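Local coordinates for adenylyl-sulfate kinase 1, chloroplastic (Arabidopsis thaliana, PDB 3UIE), which transfers a phosphate from ATP to the 3'-hydroxyl of adenosine 5'-phosphosulfate, making the activated sulfate 3'-phosphoadenylyl sulfate in plant chloroplasts, at residues Asp16-Arg19 with Gln23-Cys26; Ala114-Leu119 with Asn168-Leu173; Ser134-Arg139 with Gly143-Ala148; Leu147-Lys152 with Thr157-Pro162. All blocks are in the same frame, centred on the assembly; numbering follows the deposited sequence.

Contact 1 (Asp16-Arg19 with Gln23-Cys26); sequences DRQR and QKGC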
loop_
_atom_site.group_PDB
_atom_site.type_symbol
_atom_site.label_atom_id
_atom_site.label_comp_id
_atom_site.label_asym_id
_atom_site.label_seq_id
_atom_site.Cartn_x
_atom_site.Cartn_y
_atom_site.Cartn_z
ATOM N N ASP A 16 10.757 -3.996 14.578
ATOM C CA ASP A 16 10.147 -5.232 15.050
ATOM C C ASP A 16 9.676 -6.073 13.866
ATOM O O ASP A 16 9.865 -7.290 13.840
ATOM C CB ASP A 16 8.979 -4.949 16.019
ATOM C CG ASP A 16 9.426 -4.202 17.256
ATOM O OD1 ASP A 16 10.394 -4.653 17.909
ATOM O OD2 ASP A 16 8.829 -3.153 17.556
ATOM N N ARG A 17 9.059 -5.435 12.877
ATOM C CA ARG A 17 8.629 -6.167 11.692
ATOM C C ARG A 17 9.851 -6.712 10.932
ATOM O O ARG A 17 9.819 -7.812 10.379
ATOM C CB ARG A 17 7.768 -5.275 10.789
ATOM C CG ARG A 17 6.400 -4.923 11.411
ATOM C CD ARG A 17 5.554 -4.043 10.488
ATOM N NE ARG A 17 6.034 -2.662 10.397
ATOM C CZ ARG A 17 5.653 -1.702 11.237
ATOM N NH1 ARG A 17 4.812 -2.003 12.216
ATOM N NH2 ARG A 17 6.112 -0.453 11.114
ATOM N N GLN A 18 10.933 -5.955 10.935
ATOM C CA GLN A 18 12.137 -6.387 10.213
ATOM C C GLN A 18 12.756 -7.591 10.918
ATOM O O GLN A 18 13.191 -8.547 10.279
ATOM C CB GLN A 18 13.110 -5.223 10.090
ATOM C CG GLN A 18 12.614 -4.242 9.044
ATOM C CD GLN A 18 13.520 -3.059 8.813
ATOM O OE1 GLN A 18 13.265 -2.257 7.915
ATOM N NE2 GLN A 18 14.568 -2.923 9.629
ATOM N N ARG A 19 12.735 -7.553 12.245
ATOM C CA ARG A 19 13.219 -8.651 13.062
ATOM C C ARG A 19 12.419 -9.932 12.794
ATOM O O ARG A 19 12.973 -11.023 12.720
ATOM C CB ARG A 19 13.104 -8.261 14.534
ATOM C CG ARG A 19 13.854 -9.154 15.488
ATOM C CD ARG A 19 14.187 -8.382 16.755
ATOM N NE ARG A 19 13.019 -7.696 17.297
ATOM C CZ ARG A 19 12.125 -8.278 18.086
ATOM N NH1 ARG A 19 12.273 -9.558 18.408
ATOM N NH2 ARG A 19 11.085 -7.588 18.549
ATOM N N GLN A 23 14.763 -9.139 7.369
ATOM C CA GLN A 23 15.158 -8.321 6.218
ATOM C C GLN A 23 14.846 -6.875 6.559
ATOM O O GLN A 23 14.225 -6.600 7.587
ATOM C CB GLN A 23 14.376 -8.711 4.967
ATOM C CG GLN A 23 12.855 -8.463 5.113
ATOM C CD GLN A 23 12.064 -9.071 3.968
ATOM O OE1 GLN A 23 12.242 -10.240 3.634
ATOM N NE2 GLN A 23 11.170 -8.285 3.375
ATOM N N LYS A 24 15.262 -5.959 5.691
ATOM C CA LYS A 24 14.961 -4.548 5.869
ATOM C C LYS A 24 13.999 -4.056 4.796
ATOM O O LYS A 24 14.171 -4.357 3.609
ATOM C CB LYS A 24 16.252 -3.717 5.855
ATOM C CG LYS A 24 17.118 -3.997 7.074
ATOM C CD LYS A 24 18.295 -3.063 7.162
ATOM C CE LYS A 24 19.187 -3.432 8.332
ATOM N NZ LYS A 24 19.890 -4.729 8.120
ATOM N N GLY A 25 12.978 -3.318 5.228
ATOM C CA GLY A 25 12.014 -2.743 4.314
ATOM C C GLY A 25 12.721 -1.731 3.431
ATOM O O GLY A 25 13.607 -1.018 3.887
ATOM N N CYS A 26 12.345 -1.670 2.163
ATOM C CA CYS A 26 12.977 -0.712 1.267
ATOM C C CYS A 26 12.137 -0.585 0.017
ATOM O O CYS A 26 11.188 -1.341 -0.171
ATOM C CB CYS A 26 14.412 -1.137 0.922
ATOM S SG CYS A 26 14.565 -2.818 0.237
#
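Q18, on helix 14-21, reaches over the chain that returns from the helix, and its side chain makes most of this contact. CB begins it, 3.1 Å from the carbonyl oxygen Q23 O, and CG lies against the same oxygen. Because chi1 (-75°) sets CG beside the backbone N and the chain then runs extended, the amide is carried past Q23 to K24 and G25. At the tip Q18 OE1 accepts a hydrogen bond from G25 N, 2.9 Å long with an N-H...O angle of 155°; the donor stands above the carbonyl plane, 47° out of it, rather than on a lone pair. Q18 NE2 lies 3.8 Å from K24 CG, where the two side chains cross at about a right angle.

Residues 23-25 lead into strand 26-31, the central strand of the parallel sheet of this P-loop kinase fold, so the glutamine ties the N-terminal helix to the entrance of the sheet. Glutamine suits the place, having the length to reach a backbone amide and an acceptor to offer it. G25 has no side chain to crowd Q18 OE1, which probably helps the oxygen sit at its N-H. The backbone adds a weak bond, Q23 N to Q18 O at 3.4 Å. Beyond the contact, K24 NZ is held by the carbonyls of Q199 and G196, and the Q23 amide bonds G97 O and L55 N. Elsewhere on the helix, D16 O bonds Y50 OH of the second subunit.

Contact 2 (Ala114-Leu119 with Asn168-Leu173); sequences ACRSLL and NCEISL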
loop_
_atom_site.group_PDB
_atom_site.type_symbol
_atom_site.label_atom_id
_atom_site.label_comp_id
_atom_site.label_asym_id
_atom_site.label_seq_id
_atom_site.Cartn_x
_atom_site.Cartn_y
_atom_site.Cartn_z
ATOM N N ALA A 114 10.978 13.095 -5.819
ATOM C CA ALA A 114 10.077 13.330 -4.695
ATOM C C ALA A 114 9.748 12.022 -3.971
ATOM O O ALA A 114 9.619 12.003 -2.753
ATOM C CB ALA A 114 8.809 14.037 -5.155
ATOM N N CYS A 115 9.654 10.922 -4.712
ATOM C CA CYS A 115 9.431 9.624 -4.083
ATOM C C CYS A 115 10.629 9.258 -3.222
ATOM O O CYS A 115 10.481 8.723 -2.126
ATOM C CB CYS A 115 9.200 8.530 -5.129
ATOM S SG CYS A 115 7.686 8.752 -6.047
ATOM N N ARG A 116 11.824 9.536 -3.735
ATOM C CA ARG A 116 13.051 9.303 -2.972
ATOM C C ARG A 116 13.074 10.082 -1.666
ATOM O O ARG A 116 13.497 9.563 -0.633
ATOM C CB ARG A 116 14.294 9.655 -3.831
ATOM C CG ARG A 116 15.609 9.638 -3.059
ATOM C CD ARG A 116 16.802 10.065 -3.955
ATOM N NE ARG A 116 17.044 9.181 -5.099
ATOM C CZ ARG A 116 17.849 8.121 -5.083
ATOM N NH1 ARG A 116 18.469 7.770 -3.965
ATOM N NH2 ARG A 116 18.005 7.391 -6.183
ATOM N N SER A 117 12.630 11.336 -1.705
ATOM C CA SER A 117 12.663 12.180 -0.514
ATOM C C SER A 117 11.671 11.724 0.565
ATOM O O SER A 117 11.795 12.117 1.728
ATOM C CB SER A 117 12.411 13.644 -0.872
ATOM O OG SER A 117 11.070 13.854 -1.270
ATOM N N LEU A 118 10.698 10.901 0.179
ATOM C CA LEU A 118 9.717 10.348 1.123
ATOM C C LEU A 118 10.378 9.361 2.066
ATOM O O LEU A 118 9.870 9.087 3.151
ATOM C CB LEU A 118 8.581 9.634 0.390
ATOM C CG LEU A 118 7.604 10.471 -0.434
ATOM C CD1 LEU A 118 6.537 9.579 -1.094
ATOM C CD2 LEU A 118 6.965 11.538 0.450
ATOM N N LEU A 119 11.527 8.841 1.654
ATOM C CA LEU A 119 12.155 7.744 2.375
ATOM C C LEU A 119 13.460 8.168 3.021
ATOM O O LEU A 119 14.132 9.065 2.528
ATOM C CB LEU A 119 12.383 6.553 1.436
ATOM C CG LEU A 119 11.098 5.778 1.145
ATOM C CD1 LEU A 119 10.868 5.636 -0.328
ATOM C CD2 LEU A 119 11.131 4.422 1.834
ATOM N N ASN A 168 21.600 10.045 -11.129
ATOM C CA ASN A 168 22.468 9.462 -10.122
ATOM C C ASN A 168 21.854 8.238 -9.472
ATOM O O ASN A 168 21.704 8.181 -8.253
ATOM C CB ASN A 168 22.796 10.503 -9.049
ATOM C CG ASN A 168 24.031 10.138 -8.259
ATOM O OD1 ASN A 168 24.911 9.439 -8.763
ATOM N ND2 ASN A 168 24.100 10.595 -7.010
ATOM N N CYS A 169 21.487 7.254 -10.279
ATOM C CA CYS A 169 20.750 6.121 -9.717
ATOM C C CYS A 169 21.722 5.132 -9.100
ATOM O O CYS A 169 22.916 5.139 -9.426
ATOM C CB CYS A 169 19.885 5.455 -10.779
ATOM S SG CYS A 169 20.794 4.767 -12.142
ATOM N N GLU A 170 21.209 4.298 -8.201
ATOM C CA GLU A 170 22.018 3.321 -7.488
ATOM C C GLU A 170 22.436 2.184 -8.414
ATOM O O GLU A 170 23.533 1.647 -8.289
ATOM C CB GLU A 170 21.231 2.749 -6.301
ATOM C CG GLU A 170 21.171 3.644 -5.068
ATOM C CD GLU A 170 20.302 4.876 -5.240
ATOM O OE1 GLU A 170 19.425 4.882 -6.123
ATOM O OE2 GLU A 170 20.491 5.850 -4.476
ATOM N N ILE A 171 21.555 1.807 -9.336
ATOM C CA ILE A 171 21.829 0.682 -10.221
ATOM C C ILE A 171 21.356 0.992 -11.631
ATOM O O ILE A 171 20.240 1.466 -11.817
ATOM C CB ILE A 171 21.102 -0.602 -9.748
ATOM C CG1 ILE A 171 21.439 -0.923 -8.301
ATOM C CG2 ILE A 171 21.478 -1.795 -10.626
ATOM C CD1 ILE A 171 20.675 -2.164 -7.774
ATOM N N SER A 172 22.219 0.763 -12.618
ATOM C CA SER A 172 21.825 0.878 -14.017
ATOM C C SER A 172 21.924 -0.490 -14.682
ATOM O O SER A 172 22.940 -1.166 -14.558
ATOM C CB SER A 172 22.717 1.881 -14.755
ATOM O OG SER A 172 22.221 2.126 -16.056
ATOM N N LEU A 173 20.874 -0.891 -15.393
ATOM C CA LEU A 173 20.824 -2.226 -15.993
ATOM C C LEU A 173 20.560 -2.172 -17.484
ATOM O O LEU A 173 19.982 -1.209 -17.986
ATOM C CB LEU A 173 19.731 -3.078 -15.322
ATOM C CG LEU A 173 19.844 -3.327 -13.818
ATOM C CD1 LEU A 173 18.558 -3.995 -13.337
ATOM C CD2 LEU A 173 21.034 -4.201 -13.518
#
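An end-on, two-pronged salt bridge between R116 and E170 joins helix 109-117 to the turn that leads into strand 171-173, the edge strand of the parallel sheet within this chain. R116 NH1 donates to E170 OE2 at 2.8 Å, and R116 NH2 donates to E170 OE1 at 2.9 Å with an N-H...O angle of 168°. The second bond uses the syn lone pair of OE1; OE2 is also met on its syn side, but somewhat out of the carboxylate plane. The carboxylate lies at the guanidinium edge, the two planes nearly coplanar at 26° apart, so the paired bonds restrict rotation of either group.

The two chains come from opposite directions. R116 leaves its helix extended, with CG turned away from the backbone N (chi1 172°), and bends only at chi3, while E170 folds at chi2 to bring its carboxylate round. In the Rossmann-like, P-loop order of the sheet, strand 124-129 runs beside 171-173, and it supplies a second layer to the pair: E126 OE1 forms a further salt bridge with R116 NH2, and E126 N donates to E170 OE1. R116 thus answers two carboxylates, which its several N-H groups allow, and its side chain also touches F124. Arginine's length suits the place: even the closest CA pair, R116 CA and C169 CA, is 10.7 Å apart. E170 also packs on Y191 of helix 181-195.

Contact 3 (Ser134-Arg139 with Gly143-Ala148); sequences SVCEAR and GLYKLA. With ANP (phosphoaminophosphonic acid-adenylate ester), chain E.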
loop_
_atom_site.group_PDB
_atom_site.type_symbol
_atom_site.label_atom_id
_atom_site.label_comp_id
_atom_site.label_asym_id
_atom_site.label_seq_id
_atom_site.Cartn_x
_atom_site.Cartn_y
_atom_site.Cartn_z
ATOM N N SER A 134 15.372 2.750 -29.477
ATOM C CA SER A 134 15.364 1.898 -30.666
ATOM C C SER A 134 15.170 0.422 -30.324
ATOM O O SER A 134 14.466 -0.293 -31.033
ATOM C CB SER A 134 16.632 2.093 -31.515
ATOM O OG SER A 134 17.790 1.699 -30.794
ATOM N N VAL A 135 15.796 -0.038 -29.247
ATOM C CA VAL A 135 15.638 -1.423 -28.816
ATOM C C VAL A 135 14.246 -1.694 -28.222
ATOM O O VAL A 135 13.650 -2.738 -28.485
ATOM C CB VAL A 135 16.731 -1.813 -27.791
ATOM C CG1 VAL A 135 16.462 -3.198 -27.201
ATOM C CG2 VAL A 135 18.103 -1.756 -28.439
ATOM N N CYS A 136 13.729 -0.759 -27.419
ATOM C CA CYS A 136 12.388 -0.919 -26.860
ATOM C C CYS A 136 11.383 -0.992 -27.995
ATOM O O CYS A 136 10.437 -1.782 -27.964
ATOM C CB CYS A 136 12.027 0.259 -25.959
ATOM S SG CYS A 136 13.081 0.403 -24.523
ATOM N N GLU A 137 11.592 -0.148 -28.997
ATOM C CA GLU A 137 10.645 -0.053 -30.112
ATOM C C GLU A 137 10.708 -1.285 -31.027
ATOM O O GLU A 137 9.700 -1.681 -31.622
ATOM C CB GLU A 137 10.890 1.236 -30.906
ATOM C CG GLU A 137 9.857 1.517 -31.974
ATOM C CD GLU A 137 9.903 2.953 -32.455
ATOM O OE1 GLU A 137 10.782 3.714 -31.988
ATOM O OE2 GLU A 137 9.060 3.321 -33.303
ATOM N N ALA A 138 11.886 -1.892 -31.140
ATOM C CA ALA A 138 12.005 -3.151 -31.872
ATOM C C ALA A 138 11.310 -4.285 -31.103
ATOM O O ALA A 138 10.709 -5.177 -31.698
ATOM C CB ALA A 138 13.475 -3.486 -32.157
ATOM N N ARG A 139 11.378 -4.243 -29.777
ATOM C CA ARG A 139 10.634 -5.193 -28.959
ATOM C C ARG A 139 9.133 -4.937 -29.108
ATOM O O ARG A 139 8.394 -5.802 -29.576
ATOM C CB ARG A 139 11.044 -5.089 -27.487
ATOM C CG ARG A 139 12.486 -5.524 -27.208
ATOM C CD ARG A 139 12.888 -5.173 -25.783
ATOM N NE ARG A 139 14.251 -5.595 -25.455
ATOM C CZ ARG A 139 14.796 -5.446 -24.251
ATOM N NH1 ARG A 139 14.097 -4.874 -23.280
ATOM N NH2 ARG A 139 16.033 -5.855 -24.019
ATOM N N GLY A 143 2.685 -3.543 -29.020
ATOM C CA GLY A 143 2.361 -2.779 -30.213
ATOM C C GLY A 143 2.086 -1.309 -29.950
ATOM O O GLY A 143 1.509 -0.618 -30.787
ATOM N N LEU A 144 2.513 -0.822 -28.791
ATOM C CA LEU A 144 2.216 0.548 -28.389
ATOM C C LEU A 144 2.994 1.592 -29.172
ATOM O O LEU A 144 2.456 2.651 -29.497
ATOM C CB LEU A 144 2.481 0.740 -26.894
ATOM C CG LEU A 144 1.537 -0.028 -25.973
ATOM C CD1 LEU A 144 2.011 0.109 -24.543
ATOM C CD2 LEU A 144 0.120 0.482 -26.134
ATOM N N TYR A 145 4.268 1.324 -29.437
ATOM C CA TYR A 145 5.072 2.272 -30.188
ATOM C C TYR A 145 4.495 2.486 -31.586
ATOM O O TYR A 145 4.434 3.614 -32.073
ATOM C CB TYR A 145 6.536 1.824 -30.261
ATOM C CG TYR A 145 7.296 2.053 -28.976
ATOM C CD1 TYR A 145 7.772 3.316 -28.643
ATOM C CD2 TYR A 145 7.526 1.011 -28.086
ATOM C CE1 TYR A 145 8.465 3.532 -27.453
ATOM C CE2 TYR A 145 8.217 1.220 -26.899
ATOM C CZ TYR A 145 8.681 2.478 -26.590
ATOM O OH TYR A 145 9.370 2.687 -25.414
ATOM N N LYS A 146 4.071 1.412 -32.232
ATOM C CA LYS A 146 3.526 1.561 -33.583
ATOM C C LYS A 146 2.225 2.369 -33.573
ATOM O O LYS A 146 1.986 3.189 -34.459
ATOM C CB LYS A 146 3.332 0.202 -34.260
ATOM C CG LYS A 146 2.458 -0.753 -33.484
ATOM C CD LYS A 146 2.510 -2.158 -34.071
ATOM C CE LYS A 146 3.897 -2.769 -33.933
ATOM N NZ LYS A 146 3.906 -4.210 -34.309
ATOM N N LEU A 147 1.397 2.146 -32.558
ATOM C CA LEU A 147 0.162 2.913 -32.402
ATOM C C LEU A 147 0.499 4.382 -32.129
ATOM O O LEU A 147 -0.150 5.287 -32.655
ATOM C CB LEU A 147 -0.691 2.328 -31.275
ATOM C CG LEU A 147 -1.354 0.981 -31.567
ATOM C CD1 LEU A 147 -1.810 0.294 -30.298
ATOM C CD2 LEU A 147 -2.526 1.166 -32.518
ATOM N N ALA A 148 1.529 4.612 -31.318
ATOM C CA ALA A 148 1.990 5.969 -31.031
ATOM C C ALA A 148 2.533 6.665 -32.282
ATOM O O ALA A 148 2.200 7.823 -32.548
ATOM C CB ALA A 148 3.052 5.951 -29.932
HETATM P PG ANP E . 5.952 -1.327 -19.877
HETATM O O1G ANP E . 5.040 -0.898 -21.136
HETATM O O2G ANP E . 5.028 -2.147 -18.969
HETATM O O3G ANP E . 6.469 -0.091 -19.181
HETATM P PB ANP E . 8.372 -2.919 -19.397
HETATM O O1B ANP E . 7.715 -3.702 -18.205
HETATM O O2B ANP E . 9.539 -1.951 -19.089
HETATM N N3B ANP E . 7.130 -2.394 -20.444
HETATM P PA ANP E . 8.609 -5.730 -20.126
HETATM O O1A ANP E . 7.164 -6.034 -20.309
HETATM O O2A ANP E . 9.180 -6.275 -18.858
HETATM O O3A ANP E . 8.802 -4.182 -20.309
HETATM O "O5'" ANP E . 9.460 -6.298 -21.329
HETATM C "C5'" ANP E . 9.175 -6.002 -22.653
HETATM C "C4'" ANP E . 9.592 -6.996 -23.582
HETATM O "O4'" ANP E . 11.051 -7.072 -23.619
HETATM C "C3'" ANP E . 9.096 -8.288 -23.095
HETATM O "O3'" ANP E . 8.419 -8.961 -24.134
HETATM C "C2'" ANP E . 10.267 -9.041 -22.665
HETATM O "O2'" ANP E . 10.233 -10.360 -23.135
HETATM C "C1'" ANP E . 11.435 -8.349 -23.258
HETATM N N9 ANP E . 12.544 -8.338 -22.294
HETATM C C8 ANP E . 12.411 -8.035 -20.995
HETATM N N7 ANP E . 13.609 -8.128 -20.435
HETATM C C5 ANP E . 14.502 -8.496 -21.374
HETATM C C6 ANP E . 15.867 -8.740 -21.330
HETATM N N6 ANP E . 16.586 -8.612 -20.071
HETATM N N1 ANP E . 16.488 -9.097 -22.464
HETATM C C2 ANP E . 15.804 -9.216 -23.618
HETATM N N3 ANP E . 14.497 -8.994 -23.691
HETATM C C4 ANP E . 13.821 -8.633 -22.578
#
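Y145 lays one face of its ring over helix 133-139 in a helix-to-helix contact beside the nucleotide site of this P-loop kinase. E137 CA sits above that face in a CH-pi contact, 4.2 Å from the ring centroid and 25° off the normal, displaced toward the rim. E137 CG meets Y145 CB at 3.7 Å, and the glutamate chain continues past this carbon. Farther along, C136 CB touches the phenol end, 3.6 Å from Y145 OH. The small cysteine lets the ring come close to the helix, and tyrosine suits the position because its flat face packs against the helix while its hydroxyl reaches beyond it.

Outside this shell, Y145 OH is hydrogen-bonded to S34 O of the ATP-binding loop, so the ring spans the space between helix and loop, and F156 meets it edge-to-face. The carboxylate of E137 pairs with R149 NE. At the start of helix 144-149 G143 takes the N-cap position with a positive phi, which glycine tolerates easily, and D140 OD1 accepts a bond from Y145 N.

Helix 133-139 also delivers R139 to the nucleotide analogue. Its chain runs extended from CG to NE, and NH1 bonds G35 O. The guanidinium lies over the adenine, its plane nearly parallel to the base, with ANP N3 3.4 Å above the guanidinium plane and offset toward the rim, and R139 NH2 is 3.4 Å from ANP C2.

Contact 4 (Leu147-Lys152 with Thr157-Pro162); sequences LARAGK and TGIDDP. With ADX (adenosine-5'-phosphosulfate), chain D.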
loop_
_atom_site.group_PDB
_atom_site.type_symbol
_atom_site.label_atom_id
_atom_site.label_comp_id
_atom_site.label_asym_id
_atom_site.label_seq_id
_atom_site.Cartn_x
_atom_site.Cartn_y
_atom_site.Cartn_z
ATOM N N LEU A 147 1.397 2.146 -32.558
ATOM C CA LEU A 147 0.162 2.913 -32.402
ATOM C C LEU A 147 0.499 4.382 -32.129
ATOM O O LEU A 147 -0.150 5.287 -32.655
ATOM C CB LEU A 147 -0.691 2.328 -31.275
ATOM C CG LEU A 147 -1.354 0.981 -31.567
ATOM C CD1 LEU A 147 -1.810 0.294 -30.298
ATOM C CD2 LEU A 147 -2.526 1.166 -32.518
ATOM N N ALA A 148 1.529 4.612 -31.318
ATOM C CA ALA A 148 1.990 5.969 -31.031
ATOM C C ALA A 148 2.533 6.665 -32.282
ATOM O O ALA A 148 2.200 7.823 -32.548
ATOM C CB ALA A 148 3.052 5.951 -29.932
ATOM N N ARG A 149 3.386 5.966 -33.026
ATOM C CA ARG A 149 3.947 6.499 -34.271
ATOM C C ARG A 149 2.841 6.842 -35.261
ATOM O O ARG A 149 2.944 7.813 -36.011
ATOM C CB ARG A 149 4.901 5.487 -34.912
ATOM C CG ARG A 149 6.178 5.229 -34.141
ATOM C CD ARG A 149 7.077 6.443 -34.144
ATOM N NE ARG A 149 8.427 6.127 -33.680
ATOM C CZ ARG A 149 9.390 7.029 -33.521
ATOM N NH1 ARG A 149 9.151 8.305 -33.783
ATOM N NH2 ARG A 149 10.593 6.660 -33.096
ATOM N N ALA A 150 1.788 6.033 -35.264
ATOM C CA ALA A 150 0.674 6.226 -36.186
ATOM C C ALA A 150 -0.370 7.225 -35.667
ATOM O O ALA A 150 -1.430 7.398 -36.275
ATOM C CB ALA A 150 0.021 4.889 -36.509
ATOM N N GLY A 151 -0.073 7.873 -34.543
ATOM C CA GLY A 151 -0.943 8.908 -34.006
ATOM C C GLY A 151 -2.204 8.431 -33.299
ATOM O O GLY A 151 -3.047 9.238 -32.908
ATOM N N LYS A 152 -2.337 7.121 -33.130
ATOM C CA LYS A 152 -3.484 6.555 -32.431
ATOM C C LYS A 152 -3.375 6.759 -30.918
ATOM O O LYS A 152 -4.380 6.920 -30.230
ATOM C CB LYS A 152 -3.632 5.074 -32.768
ATOM C CG LYS A 152 -3.788 4.827 -34.262
ATOM C CD LYS A 152 -4.172 3.389 -34.549
ATOM C CE LYS A 152 -5.456 3.004 -33.827
ATOM N NZ LYS A 152 -5.831 1.584 -34.091
ATOM N N THR A 157 5.273 8.207 -24.081
ATOM C CA THR A 157 6.632 8.384 -23.579
ATOM C C THR A 157 7.706 7.931 -24.569
ATOM O O THR A 157 7.682 6.801 -25.045
ATOM C CB THR A 157 6.812 7.632 -22.242
ATOM O OG1 THR A 157 5.919 8.182 -21.273
ATOM C CG2 THR A 157 8.239 7.772 -21.722
ATOM N N GLY A 158 8.649 8.821 -24.871
ATOM C CA GLY A 158 9.767 8.490 -25.737
ATOM C C GLY A 158 9.492 8.883 -27.181
ATOM O O GLY A 158 10.403 8.919 -28.008
ATOM N N ILE A 159 8.232 9.197 -27.467
ATOM C CA ILE A 159 7.801 9.573 -28.809
ATOM C C ILE A 159 7.305 11.015 -28.811
ATOM O O ILE A 159 7.878 11.874 -29.476
ATOM C CB ILE A 159 6.666 8.658 -29.312
ATOM C CG1 ILE A 159 7.148 7.208 -29.400
ATOM C CG2 ILE A 159 6.112 9.151 -30.659
ATOM C CD1 ILE A 159 8.362 7.018 -30.257
ATOM N N ASP A 160 6.247 11.271 -28.044
ATOM C CA ASP A 160 5.609 12.588 -27.983
ATOM C C ASP A 160 5.541 13.131 -26.555
ATOM O O ASP A 160 4.829 14.098 -26.279
ATOM C CB ASP A 160 4.207 12.526 -28.591
ATOM C CG ASP A 160 4.236 12.307 -30.092
ATOM O OD1 ASP A 160 3.437 11.494 -30.606
ATOM O OD2 ASP A 160 5.072 12.952 -30.758
ATOM N N ASP A 161 6.285 12.500 -25.651
ATOM C CA ASP A 161 6.384 12.958 -24.269
ATOM C C ASP A 161 7.767 12.574 -23.758
ATOM O O ASP A 161 8.305 11.537 -24.142
ATOM C CB ASP A 161 5.290 12.333 -23.403
ATOM C CG ASP A 161 5.004 13.143 -22.145
ATOM O OD1 ASP A 161 4.681 14.345 -22.260
ATOM O OD2 ASP A 161 5.113 12.581 -21.036
ATOM N N PRO A 162 8.369 13.425 -22.919
ATOM C CA PRO A 162 9.772 13.156 -22.583
ATOM C C PRO A 162 9.966 12.030 -21.570
ATOM O O PRO A 162 9.124 11.823 -20.697
ATOM C CB PRO A 162 10.255 14.492 -22.002
ATOM C CG PRO A 162 9.021 15.162 -21.505
ATOM C CD PRO A 162 7.911 14.734 -22.425
HETATM S SB ADX D . 3.676 6.301 -15.900
HETATM O O1B ADX D . 2.504 6.924 -15.351
HETATM O O2B ADX D . 4.317 7.246 -16.842
HETATM O O3B ADX D . 4.656 5.965 -14.848
HETATM P PA ADX D . 2.894 3.641 -16.100
HETATM O O1A ADX D . 2.030 3.799 -14.876
HETATM O O2A ADX D . 4.085 2.730 -15.844
HETATM O O3A ADX D . 3.314 5.065 -16.685
HETATM O "O5'" ADX D . 1.984 3.014 -17.224
HETATM C "C5'" ADX D . 2.572 2.510 -18.385
HETATM C "C4'" ADX D . 1.811 1.513 -19.091
HETATM O "O4'" ADX D . 0.614 2.102 -19.587
HETATM C "C3'" ADX D . 2.599 1.045 -20.260
HETATM O "O3'" ADX D . 2.749 -0.337 -20.170
HETATM C "C2'" ADX D . 1.808 1.286 -21.396
HETATM O "O2'" ADX D . 1.428 0.032 -21.856
HETATM C "C1'" ADX D . 0.571 1.978 -20.976
HETATM N N9 ADX D . 0.379 3.223 -21.670
HETATM C C8 ADX D . -0.781 3.653 -22.219
HETATM N N7 ADX D . -0.596 4.893 -22.708
HETATM C C5 ADX D . 0.684 5.250 -22.468
HETATM C C6 ADX D . 1.449 6.400 -22.745
HETATM N N6 ADX D . 0.848 7.513 -23.408
HETATM N N1 ADX D . 2.753 6.448 -22.375
HETATM C C2 ADX D . 3.317 5.406 -21.741
HETATM N N3 ADX D . 2.609 4.288 -21.459
HETATM C C4 ADX D . 1.307 4.185 -21.804
#
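Beside the pocket for adenosine-5'-phosphosulfate, the end of helix 144-149 packs on the loop that carries T157 to the substrate's adenine, where T157 N lies 3.5 Å from ADX N1. I159 makes most of the contact. Its CD1 stands over the centre of one face of the R149 guanidinium, 3.4 Å from R149 CZ. The methyl is centred over the flat group, leaving the N-H edge available for polar partners such as E137. R149 reaches this place by bending at chi2 (-68°), although its CB points away from the loop. Lower on the same isoleucine, CG1 meets A148 CB at 4.3 Å; alanine's short side chain lets the loop lie close to the helix.

A Schellman motif ends the helix, with K152 N bonded to L147 O at 2.9 Å and G151 N to A148 O at 3.0 Å. Glycine fits the positive phi of G151, and likewise G158, whose backbone angles would press a CB against the preceding carbonyl. The loop is further stitched by G158 N to D161 O, while D161 OD2 bonds Y108 OH. The loop 157-162 follows helix 144-149 and packs on its C-terminal end, F156 also touching A148, before the chain goes on to edge strand 171-173.

Contacts 3 and 4 form one continuous unit, their centres 9 Å apart: they share L147 and A148 on helix 144-149, the salt bridge E137 OE2 to R149 NE spans 2.9 Å, and Y145 CD1 packs on I159 CG1 at 4.0 Å. Together they border both the nucleotide analogue, at R139, and the substrate adenosine-5'-phosphosulfate, at L144 and T157. Contact 2, about 26 Å away centre to centre from either, encloses both in sequence; its R116 side chain is about 11 Å from that of S106, the phosphoserine intermediate by similarity. Contact 1 lies across the chain's centre from contacts 3 and 4, about 39 and 41 Å off between centres, away from the annotated sites.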